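Local coordinates for choline binding protein PCPA (Streptococcus pneumoniae, PDB 4CP6) that probably attaches to choline on the pneumococcal cell surface, presents a leucine-rich repeat domain and serves as a vaccine antigen, at residues E75-S78 and Q79-S82; V92-P95 and S96-I100; I144-P147 and A148-Y152. All coordinates share one frame; numbering follows the deposited sequence.

Contact 1 of 3, residues E75-S78 and Q79-S82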
ATOM      1  N   GLU A  75     -18.806 -16.606  13.535  1.00 12.30           N
ATOM      2  CA  GLU A  75     -17.933 -16.209  12.430  1.00 12.30           C
ATOM      3  C   GLU A  75     -18.686 -15.965  11.162  1.00 13.89           C
ATOM      4  O   GLU A  75     -19.709 -16.614  10.903  1.00 13.29           O
ATOM      5  CB  GLU A  75     -16.858 -17.288  12.171  1.00 13.40           C
ATOM      6  CG  GLU A  75     -16.048 -17.640  13.412  1.00 15.86           C
ATOM      7  CD  GLU A  75     -14.791 -18.442  13.188  1.00 18.84           C
ATOM      8  OE1 GLU A  75     -14.390 -18.601  12.013  1.00 16.51           O
ATOM      9  OE2 GLU A  75     -14.217 -18.931  14.189  1.00 19.27           O
ATOM     10  N   VAL A  76     -18.177 -15.032  10.345  1.00 12.17           N
ATOM     11  CA  VAL A  76     -18.645 -14.837   8.983  1.00 11.38           C
ATOM     12  C   VAL A  76     -17.691 -15.669   8.114  1.00 13.83           C
ATOM     13  O   VAL A  76     -16.472 -15.405   8.100  1.00 12.89           O
ATOM     14  CB  VAL A  76     -18.674 -13.362   8.550  1.00 12.34           C
ATOM     15  CG1 VAL A  76     -18.988 -13.246   7.065  1.00 12.25           C
ATOM     16  CG2 VAL A  76     -19.697 -12.578   9.383  1.00 12.09           C
ATOM     17  N   ALA A  77     -18.230 -16.688   7.414  1.00 12.98           N
ATOM     18  CA  ALA A  77     -17.391 -17.549   6.594  1.00 12.19           C
ATOM     19  C   ALA A  77     -16.838 -16.822   5.371  1.00 13.15           C
ATOM     20  O   ALA A  77     -17.456 -15.884   4.859  1.00 12.48           O
ATOM     21  CB  ALA A  77     -18.190 -18.755   6.135  1.00 13.53           C
ATOM     22  N   SER A  78     -15.720 -17.332   4.815  1.00 12.01           N
ATOM     23  CA  SER A  78     -15.203 -16.784   3.581  1.00 11.67           C
ATOM     24  C   SER A  78     -16.320 -16.806   2.518  1.00 14.46           C
ATOM     25  O   SER A  78     -17.068 -17.801   2.401  1.00 13.69           O
ATOM     26  CB  SER A  78     -14.040 -17.617   3.067  1.00 15.29           C
ATOM     27  OG  SER A  78     -12.993 -17.537   4.014  1.00 17.04           O
ATOM     28  N   GLN A  79     -16.427 -15.726   1.725  1.00 13.70           N
ATOM     29  CA  GLN A  79     -17.404 -15.554   0.645  1.00 14.06           C
ATOM     30  C   GLN A  79     -18.846 -15.406   1.117  1.00 13.89           C
ATOM     31  O   GLN A  79     -19.689 -15.123   0.280  1.00 14.38           O
ATOM     32  CB  GLN A  79     -17.331 -16.728  -0.382  1.00 15.80           C
ATOM     33  CG  GLN A  79     -15.917 -17.134  -0.834  1.00 16.95           C
ATOM     34  CD  GLN A  79     -15.202 -16.080  -1.642  1.00 21.74           C
ATOM     35  OE1 GLN A  79     -15.813 -15.160  -2.203  1.00 23.02           O
ATOM     36  NE2 GLN A  79     -13.886 -16.146  -1.664  1.00 20.31           N
ATOM     37  N   ALA A  80     -19.145 -15.539   2.429  1.00 13.07           N
ATOM     38  CA  ALA A  80     -20.562 -15.543   2.843  1.00 12.71           C
ATOM     39  C   ALA A  80     -21.354 -14.338   2.385  1.00 16.26           C
ATOM     40  O   ALA A  80     -22.489 -14.487   1.900  1.00 15.39           O
ATOM     41  CB  ALA A  80     -20.678 -15.709   4.348  1.00 12.90           C
ATOM     42  N   PHE A  81     -20.779 -13.140   2.534  1.00 12.71           N
ATOM     43  CA  PHE A  81     -21.465 -11.932   2.114  1.00 12.39           C
ATOM     44  C   PHE A  81     -20.709 -11.240   0.989  1.00 14.35           C
ATOM     45  O   PHE A  81     -20.700 -10.009   0.860  1.00 13.86           O
ATOM     46  CB  PHE A  81     -21.809 -11.027   3.299  1.00 14.33           C
ATOM     47  CG  PHE A  81     -22.739 -11.747   4.242  1.00 13.16           C
ATOM     48  CD1 PHE A  81     -24.061 -12.036   3.867  1.00 15.82           C
ATOM     49  CD2 PHE A  81     -22.298 -12.185   5.477  1.00 14.13           C
ATOM     50  CE1 PHE A  81     -24.913 -12.734   4.720  1.00 16.80           C
ATOM     51  CE2 PHE A  81     -23.152 -12.905   6.326  1.00 16.15           C
ATOM     52  CZ  PHE A  81     -24.455 -13.180   5.940  1.00 14.69           C
ATOM     53  N   SER A  82     -20.074 -12.055   0.143  1.00 12.36           N
ATOM     54  CA  SER A  82     -19.403 -11.486  -1.001  0.50 11.89           C
ATOM     55  C   SER A  82     -20.417 -11.192  -2.103  1.00 14.68           C
ATOM     56  O   SER A  82     -21.481 -11.846  -2.189  1.00 15.66           O
ATOM     57  CB  SER A  82     -18.318 -12.415  -1.527  0.50 14.30           C
ATOM     58  OG  SER A  82     -18.921 -13.620  -1.949  0.50 13.21           O
TER
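Ser78 and Gln79 sit at the middle of a type II beta turn that runs from Ala77 to Ala80. The turn is closed by Ala80 N, which donates to Ala77 O at 3.0 Å with an N-H...O angle of 162°. The donor stands above the carbonyl plane of Ala77, 43° out of it. Gln79 takes the positive phi of the turn, and Gln79 CB comes 3.0 Å from Ser78 O. Ser78 OG is hydrogen-bonded to Lys109 O, and Gln79 OE1 to Tyr84 OH, so the serine hydroxyl and the glutamine OE1 each have a partner outside the two segments. This is the bend that leads the chain off the end of strand 69-76 in a leucine-rich repeat protein of the BspA type. A type I turn from Gln79 to Ser82 follows directly, closed by the bond from Ser82 N to Gln79 O at 3.1 Å. The bend turns Ala80 CB toward Val76 at the strand's end. Ala80 CB meets Val76 CG1 at 4.0 Å. Val76 CG1 also lies at the edge of the Phe81 ring, near its plane, 3.8 Å from Phe81 CD2. CG1 points there because it is anti to the Val76 backbone N (chi1 172°).

Contact 2 of 3, residues V92-P95 and S96-I100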
ATOM      1  N   VAL A  92     -27.867  -9.494  -9.326  1.00 14.67           N
ATOM      2  CA  VAL A  92     -27.539 -10.325  -8.178  1.00 13.49           C
ATOM      3  C   VAL A  92     -27.916  -9.425  -6.996  1.00 16.50           C
ATOM      4  O   VAL A  92     -27.382  -8.307  -6.860  1.00 15.62           O
ATOM      5  CB  VAL A  92     -26.050 -10.773  -8.184  1.00 16.02           C
ATOM      6  CG1 VAL A  92     -25.693 -11.514  -6.904  1.00 15.85           C
ATOM      7  CG2 VAL A  92     -25.764 -11.668  -9.400  1.00 15.57           C
ATOM      8  N   TYR A  93     -28.912  -9.858  -6.210  1.00 13.30           N
ATOM      9  CA  TYR A  93     -29.475  -9.037  -5.143  1.00 12.79           C
ATOM     10  C   TYR A  93     -28.520  -8.873  -3.983  1.00 13.51           C
ATOM     11  O   TYR A  93     -27.782  -9.800  -3.657  1.00 12.53           O
ATOM     12  CB  TYR A  93     -30.793  -9.640  -4.655  1.00 13.10           C
ATOM     13  CG  TYR A  93     -31.737  -9.921  -5.801  1.00 12.92           C
ATOM     14  CD1 TYR A  93     -32.158  -8.899  -6.646  1.00 13.00           C
ATOM     15  CD2 TYR A  93     -32.212 -11.208  -6.037  1.00 13.04           C
ATOM     16  CE1 TYR A  93     -33.033  -9.149  -7.703  1.00 13.76           C
ATOM     17  CE2 TYR A  93     -33.073 -11.471  -7.100  1.00 13.64           C
ATOM     18  CZ  TYR A  93     -33.496 -10.436  -7.912  1.00 15.43           C
ATOM     19  OH  TYR A  93     -34.354 -10.720  -8.954  1.00 14.86           O
ATOM     20  N   TYR A  94     -28.522  -7.701  -3.353  1.00 12.07           N
ATOM     21  CA  TYR A  94     -27.590  -7.491  -2.252  1.00 11.39           C
ATOM     22  C   TYR A  94     -28.117  -6.360  -1.380  1.00 13.20           C
ATOM     23  O   TYR A  94     -28.629  -5.381  -1.903  1.00 12.50           O
ATOM     24  CB  TYR A  94     -26.168  -7.155  -2.804  1.00 12.23           C
ATOM     25  CG  TYR A  94     -25.095  -7.371  -1.766  1.00 11.40           C
ATOM     26  CD1 TYR A  94     -24.772  -6.367  -0.855  1.00 11.63           C
ATOM     27  CD2 TYR A  94     -24.434  -8.597  -1.657  1.00 11.11           C
ATOM     28  CE1 TYR A  94     -23.863  -6.600   0.178  1.00 11.92           C
ATOM     29  CE2 TYR A  94     -23.479  -8.820  -0.662  1.00 12.89           C
ATOM     30  CZ  TYR A  94     -23.182  -7.804   0.242  1.00 13.48           C
ATOM     31  OH  TYR A  94     -22.248  -7.991   1.233  1.00 13.75           O
ATOM     32  N   PRO A  95     -27.990  -6.477  -0.045  1.00 11.83           N
ATOM     33  CA  PRO A  95     -28.500  -5.425   0.840  1.00 12.90           C
ATOM     34  C   PRO A  95     -27.774  -4.090   0.734  1.00 14.33           C
ATOM     35  O   PRO A  95     -26.634  -4.018   0.285  1.00 14.81           O
ATOM     36  CB  PRO A  95     -28.340  -6.017   2.248  1.00 14.53           C
ATOM     37  CG  PRO A  95     -27.466  -7.172   2.126  1.00 18.44           C
ATOM     38  CD  PRO A  95     -27.481  -7.634   0.705  1.00 12.96           C
ATOM     39  N   SER A  96     -28.431  -3.019   1.207  1.00 13.11           N
ATOM     40  CA  SER A  96     -27.815  -1.682   1.183  1.00 13.30           C
ATOM     41  C   SER A  96     -26.899  -1.455   2.400  1.00 15.25           C
ATOM     42  O   SER A  96     -26.044  -0.561   2.384  1.00 15.15           O
ATOM     43  CB  SER A  96     -28.919  -0.642   1.203  1.00 15.11           C
ATOM     44  OG  SER A  96     -29.772  -0.885   2.308  1.00 17.55           O
ATOM     45  N   SER A  97     -27.124  -2.207   3.468  1.00 12.35           N
ATOM     46  CA  SER A  97     -26.332  -2.127   4.700  1.00 13.41           C
ATOM     47  C   SER A  97     -26.423  -3.464   5.384  1.00 15.49           C
ATOM     48  O   SER A  97     -27.395  -4.201   5.159  1.00 13.72           O
ATOM     49  CB  SER A  97     -26.846  -1.024   5.628  1.00 16.96           C
ATOM     50  OG  SER A  97     -28.089  -1.386   6.212  1.00 23.01           O
ATOM     51  N   ILE A  98     -25.423  -3.814   6.193  1.00 14.33           N
ATOM     52  CA  ILE A  98     -25.426  -5.069   6.910  1.00 12.27           C
ATOM     53  C   ILE A  98     -25.102  -4.768   8.349  1.00 15.48           C
ATOM     54  O   ILE A  98     -24.131  -4.031   8.613  1.00 14.69           O
ATOM     55  CB  ILE A  98     -24.470  -6.143   6.312  1.00 14.10           C
ATOM     56  CG1 ILE A  98     -24.914  -6.537   4.865  1.00 14.13           C
ATOM     57  CG2 ILE A  98     -24.401  -7.374   7.243  1.00 15.22           C
ATOM     58  CD1 ILE A  98     -23.932  -7.428   4.101  1.00 15.16           C
ATOM     59  N   THR A  99     -25.907  -5.311   9.273  1.00 13.50           N
ATOM     60  CA  THR A  99     -25.695  -5.185  10.708  1.00 13.80           C
ATOM     61  C   THR A  99     -25.085  -6.477  11.220  1.00 15.27           C
ATOM     62  O   THR A  99     -25.578  -7.576  10.906  1.00 13.99           O
ATOM     63  CB  THR A  99     -27.002  -4.819  11.411  1.00 16.29           C
ATOM     64  OG1 THR A  99     -27.378  -3.511  10.995  1.00 16.88           O
ATOM     65  CG2 THR A  99     -26.887  -4.861  12.935  1.00 16.88           C
ATOM     66  N   ILE A 100     -23.974  -6.349  11.984  1.00 13.34           N
ATOM     67  CA  ILE A 100     -23.246  -7.477  12.518  1.00 12.42           C
ATOM     68  C   ILE A 100     -23.576  -7.620  13.993  1.00 15.05           C
ATOM     69  O   ILE A 100     -23.335  -6.683  14.755  1.00 14.82           O
ATOM     70  CB  ILE A 100     -21.734  -7.252  12.294  1.00 15.43           C
ATOM     71  CG1 ILE A 100     -21.451  -7.092  10.771  1.00 16.40           C
ATOM     72  CG2 ILE A 100     -20.909  -8.365  12.937  1.00 17.11           C
ATOM     73  CD1 ILE A 100     -19.950  -7.019  10.349  1.00 18.35           C
TER
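Ile98 meets both Tyr94 and Pro95 with one branch of its side chain. Ile98 CG1 rests 3.8 Å from Pro95 CG, and Ile98 CD1 goes on to the hydroxyl end of Tyr94. The distance from CD1 to Tyr94 OH is 3.4 Å, and to Tyr94 CZ it is 3.9 Å. The tyrosine and isoleucine side chains cross at about a right angle, and CD1 approaches the ring obliquely. The branch gets there because CG1 is anti to the Ile98 carbonyl carbon (chi1 -63°) and CD1 continues the chain in extended form. Pro95 also touches Tyr94 directly: its CD lies 3.3 Å above one face of the ring, displaced toward the rim. The proline is thus packed against the tyrosine ring through CD and against the isoleucine through CG.

Tyr94 and Pro95 lead into strand 97-100, which carries Ile98 and belongs to the parallel sheet of the leucine-rich repeat domain, between strands 57-59 and 119-122. Ile98 is buried there, and its backbone pairs with Thr119.

The next shell fixes the tyrosine. Tyr94 OH is hydrogen-bonded to Phe81 O and to Ser115 OG, so its polar end is satisfied within the interior. Tyr94 N is bonded to Asp54 OD1. Phe49 meets the tyrosine ring edge-to-face and also touches Pro95. At Ser96 the CB bond turns away from the preceding segment, and its OG makes a weak hydrogen bond to Gly55 O. Phe58, from strand 57-59, packs on Pro95.

Contact 3 of 3, residues I144-P147 and A148-Y152; sequences IELP and ASLEY
Leu146 and Leu150 make the tightly packed part of this contact. Leu150 CD2 lies 3.8 Å from Leu146 CD1 and equally near Leu146 CB, so one methyl presses along the side of the other leucine. The two side chains meet at a slant. Leu150 CG is anti to its backbone N (chi1 179°), which carries the branched end back toward strand 143-146. Both leucines are buried. Both also touch Ile131 of strand 130-131, and Leu146 packs on Phe169 of strand 166-169 as well.

A type I beta turn from Pro147 to Leu150 brings Leu150 back to Leu146. Leu150 N donates to Pro147 O at 3.1 Å, with an N-H...O angle of 161°. The donor stands 52° out of the carbonyl plane of Pro147. Leu150 CB also comes within 3.4 Å of this oxygen.

The turn itself is less enclosed. Pro147, Ala148 and Ser149 are all partly exposed, and a water takes part here. It lies 2.9 Å from Pro147 O and 2.8 Å from Leu150 O and can donate to either; other acceptors nearby compete for its protons. Pro147 O is therefore approached by the Leu150 amide and by this water. The proline ring still has cover from its neighbours: Pro147 CG is 3.8 Å from Ser149 OG, and the ring also touches Phe122. Ser149 OG is hydrogen-bonded to Leu128 O and Ser126 O, which ties the turn to the loop between strands 119-122 and 130-131.

A leucine closing a strand, then proline and a turn that returns a second leucine to the interior, fits the leucine-rich repeat fold of the BspA type, here joining strand 143-146 to strand 152-153.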
ATOM      1  N   ILE A 144     -17.513   3.129   8.007  1.00 12.78           N
ATOM      2  CA  ILE A 144     -17.477   2.047   8.979  1.00 11.32           C
ATOM      3  C   ILE A 144     -16.762   2.528  10.224  1.00 13.13           C
ATOM      4  O   ILE A 144     -15.739   3.226  10.132  1.00 12.74           O
ATOM      5  CB  ILE A 144     -16.821   0.737   8.404  1.00 12.90           C
ATOM      6  CG1 ILE A 144     -17.077  -0.503   9.311  1.00 13.49           C
ATOM      7  CG2 ILE A 144     -15.294   0.933   8.145  1.00 13.33           C
ATOM      8  CD1 ILE A 144     -16.628  -1.860   8.705  1.00 13.74           C
ATOM      9  N   GLU A 145     -17.301   2.166  11.384  1.00 11.94           N
ATOM     10  CA  GLU A 145     -16.683   2.445  12.669  1.00 12.17           C
ATOM     11  C   GLU A 145     -16.358   1.083  13.265  1.00 13.21           C
ATOM     12  O   GLU A 145     -17.278   0.303  13.580  1.00 13.50           O
ATOM     13  CB  GLU A 145     -17.633   3.206  13.591  1.00 13.88           C
ATOM     14  CG  GLU A 145     -16.992   3.511  14.935  1.00 16.45           C
ATOM     15  CD  GLU A 145     -17.765   4.427  15.871  1.00 37.82           C
ATOM     16  OE1 GLU A 145     -18.645   5.186  15.401  1.00 42.78           O
ATOM     17  OE2 GLU A 145     -17.425   4.444  17.073  1.00 33.74           O
ATOM     18  N   LEU A 146     -15.046   0.749  13.365  1.00 11.87           N
ATOM     19  CA  LEU A 146     -14.621  -0.561  13.836  1.00 11.78           C
ATOM     20  C   LEU A 146     -14.693  -0.648  15.334  1.00 13.07           C
ATOM     21  O   LEU A 146     -14.338   0.329  16.012  1.00 13.76           O
ATOM     22  CB  LEU A 146     -13.244  -0.925  13.264  1.00 11.91           C
ATOM     23  CG  LEU A 146     -13.273  -1.067  11.733  1.00 15.31           C
ATOM     24  CD1 LEU A 146     -11.879  -1.152  11.150  1.00 17.36           C
ATOM     25  CD2 LEU A 146     -14.079  -2.295  11.299  1.00 13.87           C
ATOM     26  N   PRO A 147     -15.180  -1.764  15.889  1.00 10.84           N
ATOM     27  CA  PRO A 147     -15.423  -1.821  17.343  1.00 10.86           C
ATOM     28  C   PRO A 147     -14.146  -1.913  18.144  1.00 13.24           C
ATOM     29  O   PRO A 147     -13.108  -2.320  17.621  1.00 11.85           O
ATOM     30  CB  PRO A 147     -16.264  -3.088  17.508  1.00 12.99           C
ATOM     31  CG  PRO A 147     -15.841  -3.970  16.350  1.00 14.57           C
ATOM     32  CD  PRO A 147     -15.656  -2.985  15.208  1.00 11.13           C
ATOM     33  N   ALA A 148     -14.247  -1.593  19.435  1.00 13.21           N
ATOM     34  CA  ALA A 148     -13.112  -1.610  20.340  1.00 12.54           C
ATOM     35  C   ALA A 148     -12.454  -2.975  20.493  1.00 13.92           C
ATOM     36  O   ALA A 148     -11.251  -3.075  20.722  1.00 14.08           O
ATOM     37  CB  ALA A 148     -13.557  -1.104  21.712  1.00 14.07           C
ATOM     38  N   SER A 149     -13.243  -4.066  20.353  1.00 11.04           N
ATOM     39  CA  SER A 149     -12.737  -5.414  20.491  1.00 11.23           C
ATOM     40  C   SER A 149     -11.758  -5.792  19.373  1.00 12.72           C
ATOM     41  O   SER A 149     -11.023  -6.743  19.546  1.00 12.78           O
ATOM     42  CB  SER A 149     -13.914  -6.385  20.432  1.00 13.01           C
ATOM     43  OG  SER A 149     -14.734  -6.130  19.307  1.00 14.27           O
ATOM     44  N   LEU A 150     -11.799  -5.086  18.234  1.00 10.85           N
ATOM     45  CA  LEU A 150     -10.977  -5.497  17.092  1.00 10.49           C
ATOM     46  C   LEU A 150      -9.490  -5.361  17.379  1.00 10.95           C
ATOM     47  O   LEU A 150      -9.035  -4.280  17.726  1.00 12.75           O
ATOM     48  CB  LEU A 150     -11.396  -4.692  15.876  1.00 10.37           C
ATOM     49  CG  LEU A 150     -10.600  -4.987  14.589  1.00 11.00           C
ATOM     50  CD1 LEU A 150     -10.969  -6.366  14.018  1.00 12.66           C
ATOM     51  CD2 LEU A 150     -10.861  -3.909  13.568  1.00 12.10           C
ATOM     52  N   GLU A 151      -8.753  -6.470  17.228  1.00 10.83           N
ATOM     53  CA  GLU A 151      -7.313  -6.493  17.488  1.00 11.12           C
ATOM     54  C   GLU A 151      -6.441  -6.618  16.237  1.00 12.52           C
ATOM     55  O   GLU A 151      -5.247  -6.272  16.309  1.00 12.19           O
ATOM     56  CB  GLU A 151      -6.969  -7.677  18.393  1.00 12.87           C
ATOM     57  CG  GLU A 151      -7.602  -7.568  19.773  1.00 16.17           C
ATOM     58  CD  GLU A 151      -7.256  -8.690  20.734  1.00 29.14           C
ATOM     59  OE1 GLU A 151      -6.234  -9.379  20.518  1.00 31.13           O
ATOM     60  OE2 GLU A 151      -8.002  -8.861  21.726  1.00 27.60           O
ATOM     61  N   TYR A 152      -6.990  -7.181  15.146  1.00  9.41           N
ATOM     62  CA  TYR A 152      -6.195  -7.520  13.988  1.00  9.97           C
ATOM     63  C   TYR A 152      -6.961  -7.210  12.718  1.00 11.88           C
ATOM     64  O   TYR A 152      -8.109  -7.626  12.569  1.00 10.79           O
ATOM     65  CB  TYR A 152      -5.957  -9.051  14.043  1.00 10.80           C
ATOM     66  CG  TYR A 152      -5.208  -9.602  12.850  1.00 11.08           C
ATOM     67  CD1 TYR A 152      -3.818  -9.585  12.806  1.00 12.91           C
ATOM     68  CD2 TYR A 152      -5.890 -10.148  11.761  1.00 12.14           C
ATOM     69  CE1 TYR A 152      -3.127 -10.053  11.695  1.00 11.98           C
ATOM     70  CE2 TYR A 152      -5.209 -10.616  10.644  1.00 11.95           C
ATOM     71  CZ  TYR A 152      -3.827 -10.565  10.621  1.00 12.20           C
ATOM     72  OH  TYR A 152      -3.188 -11.018   9.502  1.00 13.73           O
TER
HETATM   73  O   HOH W   1     -10.285  -1.814  17.675  1.00 13.99           O

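Overall arrangement
The three contacts follow one another along the chain and lie on the same side of its centre. Contacts 1 and 2 have centres about 12 Å apart and touch directly. They are joined by a probable hydrogen bond, Phe81 O to Tyr94 OH at 2.6 Å, and Phe81 CB packs loosely near Ile98 CD1 at 4.3 Å. Contact 3 touches neither. Its nearest atoms are about 6 Å from contact 2 and about 11 Å from contact 1. Contacts 2 and 3 share the parallel sheet, which holds strands 97-100 and 143-146 with 119-122 between them. Contact 1 instead takes in the end of strand 69-76 of the larger mixed sheet, which also includes strand 152-153, reached from contact 3.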